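Local coordinates for cell division control protein 53 (Saccharomyces cerevisiae, PDB 3O2P), which serves as the cullin scaffold of SCF E3 ubiquitin ligases, which ubiquitinate target proteins for proteasomal degradation, at residues V29-M32 and K33-N37. Sequence-based numbering, arbitrary orientation.
Sequences VRIM and KAKRN
M32 folds its side chain forward over the end of its own helix and sets its methyl CE 3.6 Å from the carbonyl oxygen O of R36. Bends at chi2 and chi3 (the latter -61°) bring this about: CB starts out away from 33-37, yet the thioether doubles back, and CE also comes within 4.1 Å of N37 N. The last turn closes through the backbone, R36 N donating to M32 O at 2.7 Å. One step earlier, I31 O accepts K35 N (2.8 Å) and a weak second bond from A34 N. R36 is the first residue to leave helical geometry, and its positive phi (71°) turns the chain out of helix 8-35 into strand 37-39. Its guanidinium folds back on the exposed side of this turn: NE donates to K33 O at 3.0 Å, with the donor 40° out of the carbonyl plane, and NH2 adds a weak bond to the same oxygen. Two N-H groups thus converge on one carbonyl, which should limit rotation of the guanidinium. This helix-to-strand junction belongs to the winged-helix-like C-terminal domain of the cullin, where helix 8-35 packs on helix 40-51 through I31, while M32 meets L38 and Y86 of the small sheet. R36 also shares a backbone hydrogen bond with Y86. K33, by similarity the NEDD8 attachment site, is unmodified here; its N donates to V29 O at 2.8 Å and its CB lies close to the same oxygen, while the extended chain, bent only at chi4, carries NZ away from 29-32. One turn apart on the helix, K35 CG and I31 CG2 approach to 4.2 Å, their side chains crossing at a slant, before the bent lysine chain leads outward.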
loop_
_atom_site.group_PDB
_atom_site.type_symbol
_atom_site.label_atom_id
_atom_site.label_comp_id
_atom_site.label_asym_id
_atom_site.label_seq_id
_atom_site.Cartn_x
_atom_site.Cartn_y
_atom_site.Cartn_z
ATOM N N VAL B 29 -2.610 23.729 2.441
ATOM C CA VAL B 29 -4.041 23.662 2.118
ATOM C C VAL B 29 -4.507 24.928 1.385
ATOM O O VAL B 29 -5.306 24.857 0.450
ATOM C CB VAL B 29 -4.899 23.472 3.376
ATOM C CG1 VAL B 29 -6.376 23.559 3.021
ATOM C CG2 VAL B 29 -4.591 22.137 4.026
ATOM N N ARG B 30 -3.997 26.077 1.825
ATOM C CA ARG B 30 -4.252 27.366 1.188
ATOM C C ARG B 30 -3.818 27.336 -0.283
ATOM O O ARG B 30 -4.598 27.642 -1.186
ATOM C CB ARG B 30 -3.480 28.457 1.933
ATOM C CG ARG B 30 -4.204 29.789 2.075
ATOM C CD ARG B 30 -3.378 30.778 2.903
ATOM N NE ARG B 30 -3.110 30.272 4.249
ATOM C CZ ARG B 30 -1.915 30.272 4.838
ATOM N NH1 ARG B 30 -0.853 30.755 4.204
ATOM N NH2 ARG B 30 -1.783 29.786 6.067
ATOM N N ILE B 31 -2.570 26.961 -0.524
ATOM C CA ILE B 31 -2.060 26.873 -1.888
ATOM C C ILE B 31 -2.904 25.923 -2.752
ATOM O O ILE B 31 -3.386 26.297 -3.824
ATOM C CB ILE B 31 -0.594 26.404 -1.894
ATOM C CG1 ILE B 31 0.302 27.463 -1.234
ATOM C CG2 ILE B 31 -0.139 26.084 -3.305
ATOM C CD1 ILE B 31 1.694 26.954 -0.841
ATOM N N MET B 32 -3.086 24.696 -2.274
ATOM C CA MET B 32 -3.790 23.679 -3.049
ATOM C C MET B 32 -5.263 24.010 -3.259
ATOM O O MET B 32 -5.844 23.654 -4.274
ATOM C CB MET B 32 -3.637 22.303 -2.400
ATOM C CG MET B 32 -2.217 21.783 -2.447
ATOM S SD MET B 32 -1.564 21.728 -4.131
ATOM C CE MET B 32 -2.716 20.583 -4.895
ATOM N N LYS B 33 -5.870 24.707 -2.309
ATOM C CA LYS B 33 -7.265 25.054 -2.471
ATOM C C LYS B 33 -7.411 25.986 -3.672
ATOM O O LYS B 33 -8.427 25.971 -4.366
ATOM C CB LYS B 33 -7.811 25.697 -1.203
ATOM C CG LYS B 33 -9.311 25.905 -1.219
ATOM C CD LYS B 33 -9.782 26.471 0.109
ATOM C CE LYS B 33 -11.228 26.927 0.029
ATOM N NZ LYS B 33 -11.456 27.795 -1.158
ATOM N N ALA B 34 -6.376 26.783 -3.922
ATOM C CA ALA B 34 -6.393 27.752 -5.011
ATOM C C ALA B 34 -5.831 27.192 -6.323
ATOM O O ALA B 34 -6.316 27.537 -7.404
ATOM C CB ALA B 34 -5.639 29.002 -4.603
ATOM N N LYS B 35 -4.810 26.340 -6.235
ATOM C CA LYS B 35 -4.190 25.783 -7.441
ATOM C C LYS B 35 -4.823 24.459 -7.877
ATOM O O LYS B 35 -4.685 24.060 -9.028
ATOM C CB LYS B 35 -2.675 25.607 -7.267
ATOM C CG LYS B 35 -1.898 26.894 -7.030
ATOM C CD LYS B 35 -2.188 27.935 -8.100
ATOM C CE LYS B 35 -0.985 28.840 -8.343
ATOM N NZ LYS B 35 0.055 28.165 -9.181
ATOM N N ARG B 36 -5.486 23.777 -6.946
ATOM C CA ARG B 36 -6.227 22.559 -7.256
ATOM C C ARG B 36 -5.345 21.357 -7.593
ATOM O O ARG B 36 -5.548 20.258 -7.073
ATOM C CB ARG B 36 -7.189 22.831 -8.412
ATOM C CG ARG B 36 -8.286 23.809 -8.055
ATOM C CD ARG B 36 -9.334 23.100 -7.235
ATOM N NE ARG B 36 -9.728 23.861 -6.062
ATOM C CZ ARG B 36 -10.560 23.403 -5.136
ATOM N NH1 ARG B 36 -11.072 22.187 -5.257
ATOM N NH2 ARG B 36 -10.882 24.159 -4.092
ATOM N N ASN B 37 -4.376 21.573 -8.473
ATOM C CA ASN B 37 -3.495 20.512 -8.953
ATOM C C ASN B 37 -2.084 21.077 -9.100
ATOM O O ASN B 37 -1.901 22.165 -9.639
ATOM C CB ASN B 37 -3.993 19.994 -10.301
ATOM C CG ASN B 37 -4.065 18.482 -10.356
ATOM O OD1 ASN B 37 -3.040 17.791 -10.305
ATOM N ND2 ASN B 37 -5.283 17.956 -10.464
#